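Local coordinates for Lmo2119 protein (Listeria monocytogenes serovar 1/2a, PDB 5HQH), which is of unknown function but contains a beta-rich YbbR-like domain, the part described here, within a longer protein that probably carries a signal sequence, at residues L62-L74 against V87-K99. Sequence-based numbering, arbitrary orientation. Where two conformers were deposited one is given.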
loop_
_atom_site.group_PDB
_atom_site.type_symbol
_atom_site.label_atom_id
_atom_site.label_comp_id
_atom_site.label_asym_id
_atom_site.label_seq_id
_atom_site.Cartn_x
_atom_site.Cartn_y
_atom_site.Cartn_z
ATOM N N LEU A 62 -5.494 -6.185 5.240
ATOM C CA LEU A 62 -6.858 -6.694 5.335
ATOM C C LEU A 62 -6.931 -7.916 6.224
ATOM O O LEU A 62 -7.830 -8.752 6.086
ATOM C CB LEU A 62 -7.375 -6.981 3.934
ATOM C CG LEU A 62 -7.515 -5.667 3.161
ATOM C CD1 LEU A 62 -7.650 -5.921 1.681
ATOM C CD2 LEU A 62 -8.675 -4.837 3.692
ATOM N N LYS A 63 -5.998 -8.015 7.168
ATOM C CA LYS A 63 -5.986 -9.160 8.078
ATOM C C LYS A 63 -7.210 -9.299 8.933
ATOM O O LYS A 63 -7.592 -10.414 9.252
ATOM C CB LYS A 63 -4.742 -9.137 8.981
ATOM C CG LYS A 63 -4.414 -10.449 9.724
ATOM C CD LYS A 63 -3.992 -11.594 8.794
ATOM C CE LYS A 63 -2.859 -11.259 7.832
ATOM N NZ LYS A 63 -1.616 -10.765 8.506
ATOM N N ASN A 64 -7.850 -8.206 9.299
ATOM C CA ASN A 64 -9.036 -8.312 10.131
ATOM C C ASN A 64 -10.349 -8.139 9.348
ATOM O O ASN A 64 -11.413 -7.925 9.943
ATOM C CB ASN A 64 -9.000 -7.280 11.252
ATOM C CG ASN A 64 -7.934 -7.559 12.277
ATOM O OD1 ASN A 64 -7.248 -8.575 12.241
ATOM N ND2 ASN A 64 -7.802 -6.664 13.214
ATOM N N ALA A 65 -10.283 -8.263 8.028
ATOM C CA ALA A 65 -11.445 -8.008 7.214
ATOM C C ALA A 65 -12.398 -9.179 7.242
ATOM O O ALA A 65 -11.998 -10.337 7.413
ATOM C CB ALA A 65 -11.011 -7.724 5.788
ATOM N N SER A 66 -13.685 -8.855 7.139
ATOM C CA SER A 66 -14.691 -9.851 6.978
ATOM C C SER A 66 -14.971 -9.934 5.485
ATOM O O SER A 66 -14.610 -9.044 4.668
ATOM C CB SER A 66 -15.954 -9.519 7.778
ATOM O OG SER A 66 -16.489 -8.279 7.384
ATOM N N ILE A 67 -15.614 -11.027 5.131
ATOM C CA ILE A 67 -15.919 -11.328 3.765
ATOM C C ILE A 67 -16.834 -10.272 3.236
ATOM O O ILE A 67 -17.819 -9.874 3.886
ATOM C CB ILE A 67 -16.585 -12.715 3.653
ATOM C CG1 ILE A 67 -15.605 -13.791 4.161
ATOM C CG2 ILE A 67 -17.048 -12.995 2.226
ATOM C CD1 ILE A 67 -16.299 -14.999 4.755
ATOM N N GLY A 68 -16.522 -9.809 2.048
ATOM C CA GLY A 68 -17.366 -8.883 1.371
ATOM C C GLY A 68 -16.658 -7.625 0.922
ATOM O O GLY A 68 -15.422 -7.500 0.952
ATOM N N THR A 69 -17.444 -6.637 0.585
ATOM C CA THR A 69 -16.906 -5.392 0.012
ATOM C C THR A 69 -16.633 -4.349 1.093
ATOM O O THR A 69 -17.335 -4.270 2.109
ATOM C CB THR A 69 -17.883 -4.871 -1.042
ATOM O OG1 THR A 69 -19.244 -4.925 -0.544
ATOM C CG2 THR A 69 -17.818 -5.740 -2.289
ATOM N N GLN A 70 -15.597 -3.539 0.892
ATOM C CA GLN A 70 -15.201 -2.511 1.861
ATOM C C GLN A 70 -14.186 -1.583 1.221
ATOM O O GLN A 70 -13.919 -1.698 0.020
ATOM C CB GLN A 70 -14.663 -3.166 3.113
ATOM C CG GLN A 70 -13.531 -4.138 2.847
ATOM C CD GLN A 70 -13.495 -5.207 3.890
ATOM O OE1 GLN A 70 -12.946 -4.998 4.962
ATOM N NE2 GLN A 70 -14.094 -6.372 3.578
ATOM N N GLU A 71 -13.646 -0.666 2.020
ATOM C CA GLU A 71 -12.590 0.258 1.609
ATOM C C GLU A 71 -11.447 0.158 2.597
ATOM O O GLU A 71 -11.653 -0.170 3.766
ATOM C CB GLU A 71 -13.096 1.669 1.573
ATOM C CG GLU A 71 -14.071 1.899 0.438
ATOM C CD GLU A 71 -14.862 3.140 0.656
ATOM O OE1 GLU A 71 -14.213 4.230 0.709
ATOM O OE2 GLU A 71 -16.091 3.037 0.768
ATOM N N VAL A 72 -10.253 0.458 2.121
ATOM C CA VAL A 72 -9.043 0.344 2.955
ATOM C C VAL A 72 -8.065 1.462 2.659
ATOM O O VAL A 72 -7.810 1.784 1.507
ATOM C CB VAL A 72 -8.361 -1.044 2.793
ATOM C CG1 VAL A 72 -7.896 -1.300 1.362
ATOM C CG2 VAL A 72 -7.192 -1.206 3.760
ATOM N N LYS A 73 -7.535 2.084 3.718
ATOM C CA LYS A 73 -6.506 3.110 3.551
ATOM C C LYS A 73 -5.134 2.425 3.409
ATOM O O LYS A 73 -4.776 1.552 4.182
ATOM C CB LYS A 73 -6.447 4.046 4.770
ATOM C CG LYS A 73 -5.426 5.172 4.621
ATOM C CD LYS A 73 -5.448 6.134 5.787
ATOM C CE LYS A 73 -4.271 7.079 5.742
ATOM N NZ LYS A 73 -4.213 7.928 4.540
ATOM N N LEU A 74 -4.370 2.867 2.419
ATOM C CA LEU A 74 -3.025 2.351 2.177
ATOM C C LEU A 74 -2.035 2.915 3.171
ATOM O O LEU A 74 -2.078 4.071 3.542
ATOM C CB LEU A 74 -2.609 2.662 0.733
ATOM C CG LEU A 74 -3.518 2.035 -0.344
ATOM C CD1 LEU A 74 -2.937 2.332 -1.698
ATOM C CD2 LEU A 74 -3.708 0.533 -0.135
ATOM N N VAL A 87 0.232 8.706 -0.276
ATOM C CA VAL A 87 0.011 7.741 -1.318
ATOM C C VAL A 87 -1.224 8.172 -2.098
ATOM O O VAL A 87 -2.234 8.615 -1.494
ATOM C CB VAL A 87 -0.239 6.360 -0.691
ATOM C CG1 VAL A 87 -0.436 5.302 -1.747
ATOM C CG2 VAL A 87 0.895 5.963 0.253
ATOM N N ASN A 88 -1.165 8.037 -3.419
ATOM C CA ASN A 88 -2.287 8.388 -4.300
ATOM C C ASN A 88 -2.600 7.197 -5.202
ATOM O O ASN A 88 -1.736 6.827 -6.025
ATOM C CB ASN A 88 -1.900 9.585 -5.166
ATOM C CG ASN A 88 -2.965 9.954 -6.176
ATOM O OD1 ASN A 88 -4.109 9.580 -6.018
ATOM N ND2 ASN A 88 -2.564 10.619 -7.236
ATOM N N PRO A 89 -3.769 6.565 -5.088
ATOM C CA PRO A 89 -4.857 6.916 -4.182
ATOM C C PRO A 89 -4.582 6.575 -2.715
ATOM O O PRO A 89 -3.850 5.615 -2.429
ATOM C CB PRO A 89 -5.994 6.000 -4.671
ATOM C CG PRO A 89 -5.293 4.812 -5.194
ATOM C CD PRO A 89 -4.106 5.388 -5.909
ATOM N N ALA A 90 -5.133 7.367 -1.796
ATOM C CA ALA A 90 -4.919 7.111 -0.356
ATOM C C ALA A 90 -5.743 5.961 0.170
ATOM O O ALA A 90 -5.299 5.252 1.050
ATOM C CB ALA A 90 -5.224 8.353 0.452
ATOM N N THR A 91 -6.918 5.761 -0.402
ATOM C CA THR A 91 -7.815 4.727 0.036
ATOM C C THR A 91 -8.320 4.058 -1.219
ATOM O O THR A 91 -8.405 4.713 -2.262
ATOM C CB THR A 91 -8.962 5.345 0.883
ATOM O OG1 THR A 91 -8.421 6.160 1.930
ATOM C CG2 THR A 91 -9.842 4.298 1.506
ATOM N N VAL A 92 -8.657 2.779 -1.108
ATOM C CA VAL A 92 -9.150 1.958 -2.244
ATOM C C VAL A 92 -10.276 1.038 -1.858
ATOM O O VAL A 92 -10.396 0.671 -0.691
ATOM C CB VAL A 92 -7.966 1.129 -2.842
ATOM C CG1 VAL A 92 -6.849 2.064 -3.271
ATOM C CG2 VAL A 92 -7.431 0.120 -1.866
ATOM N N ASN A 93 -11.115 0.694 -2.852
ATOM C CA ASN A 93 -12.203 -0.283 -2.681
ATOM C C ASN A 93 -11.648 -1.680 -2.830
ATOM O O ASN A 93 -10.843 -1.936 -3.709
ATOM C CB ASN A 93 -13.355 -0.093 -3.700
ATOM C CG ASN A 93 -14.268 1.045 -3.342
ATOM O OD1 ASN A 93 -15.368 0.844 -2.794
ATOM N ND2 ASN A 93 -13.834 2.224 -3.618
ATOM N N VAL A 94 -12.124 -2.573 -1.981
ATOM C CA VAL A 94 -11.700 -3.952 -2.022
ATOM C C VAL A 94 -12.898 -4.835 -1.924
ATOM O O VAL A 94 -13.960 -4.496 -1.391
ATOM C CB VAL A 94 -10.722 -4.322 -0.900
ATOM C CG1 VAL A 94 -9.553 -3.378 -0.958
ATOM C CG2 VAL A 94 -11.373 -4.270 0.460
ATOM N N ASN A 95 -12.701 -6.026 -2.503
ATOM C CA ASN A 95 -13.679 -7.069 -2.503
ATOM C C ASN A 95 -12.951 -8.279 -1.905
ATOM O O ASN A 95 -11.981 -8.817 -2.494
ATOM C CB ASN A 95 -14.165 -7.324 -3.927
ATOM C CG ASN A 95 -15.351 -8.254 -3.989
ATOM O OD1 ASN A 95 -15.437 -9.244 -3.264
ATOM N ND2 ASN A 95 -16.272 -7.943 -4.872
ATOM N N VAL A 96 -13.399 -8.680 -0.721
ATOM C CA VAL A 96 -12.801 -9.776 0.016
ATOM C C VAL A 96 -13.683 -10.966 -0.213
ATOM O O VAL A 96 -14.817 -11.030 0.277
ATOM C CB VAL A 96 -12.720 -9.453 1.524
ATOM C CG1 VAL A 96 -12.137 -10.635 2.299
ATOM C CG2 VAL A 96 -11.894 -8.190 1.737
ATOM N N GLN A 97 -13.183 -11.936 -0.971
ATOM C CA GLN A 97 -13.992 -13.088 -1.308
ATOM C C GLN A 97 -13.469 -14.369 -0.727
ATOM O O GLN A 97 -12.273 -14.573 -0.581
ATOM C CB GLN A 97 -14.021 -13.255 -2.810
ATOM C CG GLN A 97 -14.577 -12.051 -3.509
ATOM C CD GLN A 97 -13.921 -11.842 -4.849
ATOM O OE1 GLN A 97 -14.063 -12.661 -5.762
ATOM N NE2 GLN A 97 -13.200 -10.723 -4.986
ATOM N N GLU A 98 -14.384 -15.262 -0.429
ATOM C CA GLU A 98 -14.012 -16.570 0.065
ATOM C C GLU A 98 -13.581 -17.355 -1.160
ATOM O O GLU A 98 -14.198 -17.285 -2.253
ATOM C CB GLU A 98 -15.168 -17.279 0.727
ATOM C CG GLU A 98 -15.568 -16.623 2.031
ATOM C CD GLU A 98 -16.795 -17.237 2.636
ATOM O OE1 GLU A 98 -17.931 -16.943 2.168
ATOM O OE2 GLU A 98 -16.626 -17.968 3.633
ATOM N N LYS A 99 -12.499 -18.093 -1.018
ATOM C CA LYS A 99 -12.029 -18.991 -2.103
ATOM C C LYS A 99 -13.028 -20.075 -2.435
ATOM O O LYS A 99 -13.137 -20.515 -3.567
ATOM C CB LYS A 99 -10.684 -19.618 -1.749
ATOM C CG LYS A 99 -9.573 -18.588 -1.726
ATOM C CD LYS A 99 -8.323 -19.067 -1.015
ATOM C CE LYS A 99 -7.688 -20.290 -1.641
ATOM N NZ LYS A 99 -6.473 -20.699 -0.887
HETATM O O HOH W 1 -17.772 1.794 -1.301
HETATM O O HOH W 2 -2.963 6.272 2.293
#
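Gln70 and Val94 form one of the hydrogen-bonded pairs that join strand 68-73 to strand 91-98, and the glutamine side chain makes a worked example of how backbone carbonyls engage an amide NH2 on the sheet face shared with Val94 and Val96. From CB the chain leaves between the backbone N and the carbonyl carbon (chi1 55°), which brings CG beside Val94 CG2 in the conformer given. CD then passes Val96 CG2 at 4.0 Å, and NE2 comes beside that same methyl. Two bonds hold the amide: NE2 donates to Ser66 O at 2.9 Å, almost in the amide plane and in the carbonyl plane as well, and to Gly68 O at 3.2 Å. The second acceptor is shared, since Val96 N reaches Gly68 O from the opposite face of its plane. The glutamine thus ties Ser66, just after the Leu62-Ala65 turn, to Gly68.

Farther along, Val72 CG1 lies beside Val92 CG2 and, in the modelled conformer of Val94, also touches its CG1. Leu74 spreads its two methyls, CD1 packing on Val87 CG1 and Pro89 O, CD2 on Val92 CG2; Val36 and Ala60 cover it from neighbouring strands. On the other face, Glu71 and Asn93, the latter in the conformer given, run side by side, their flat ends 22° apart, and one water donates to both Glu71 OE2 and Asn93 OD1. A second water links Lys73 NZ with Leu74 O and Ala90 O. Six paired backbone bonds, from Gly68-Val96 to Val72-Val92, define an antiparallel beta hairpin within the mixed sheet of the YbbR-like domain.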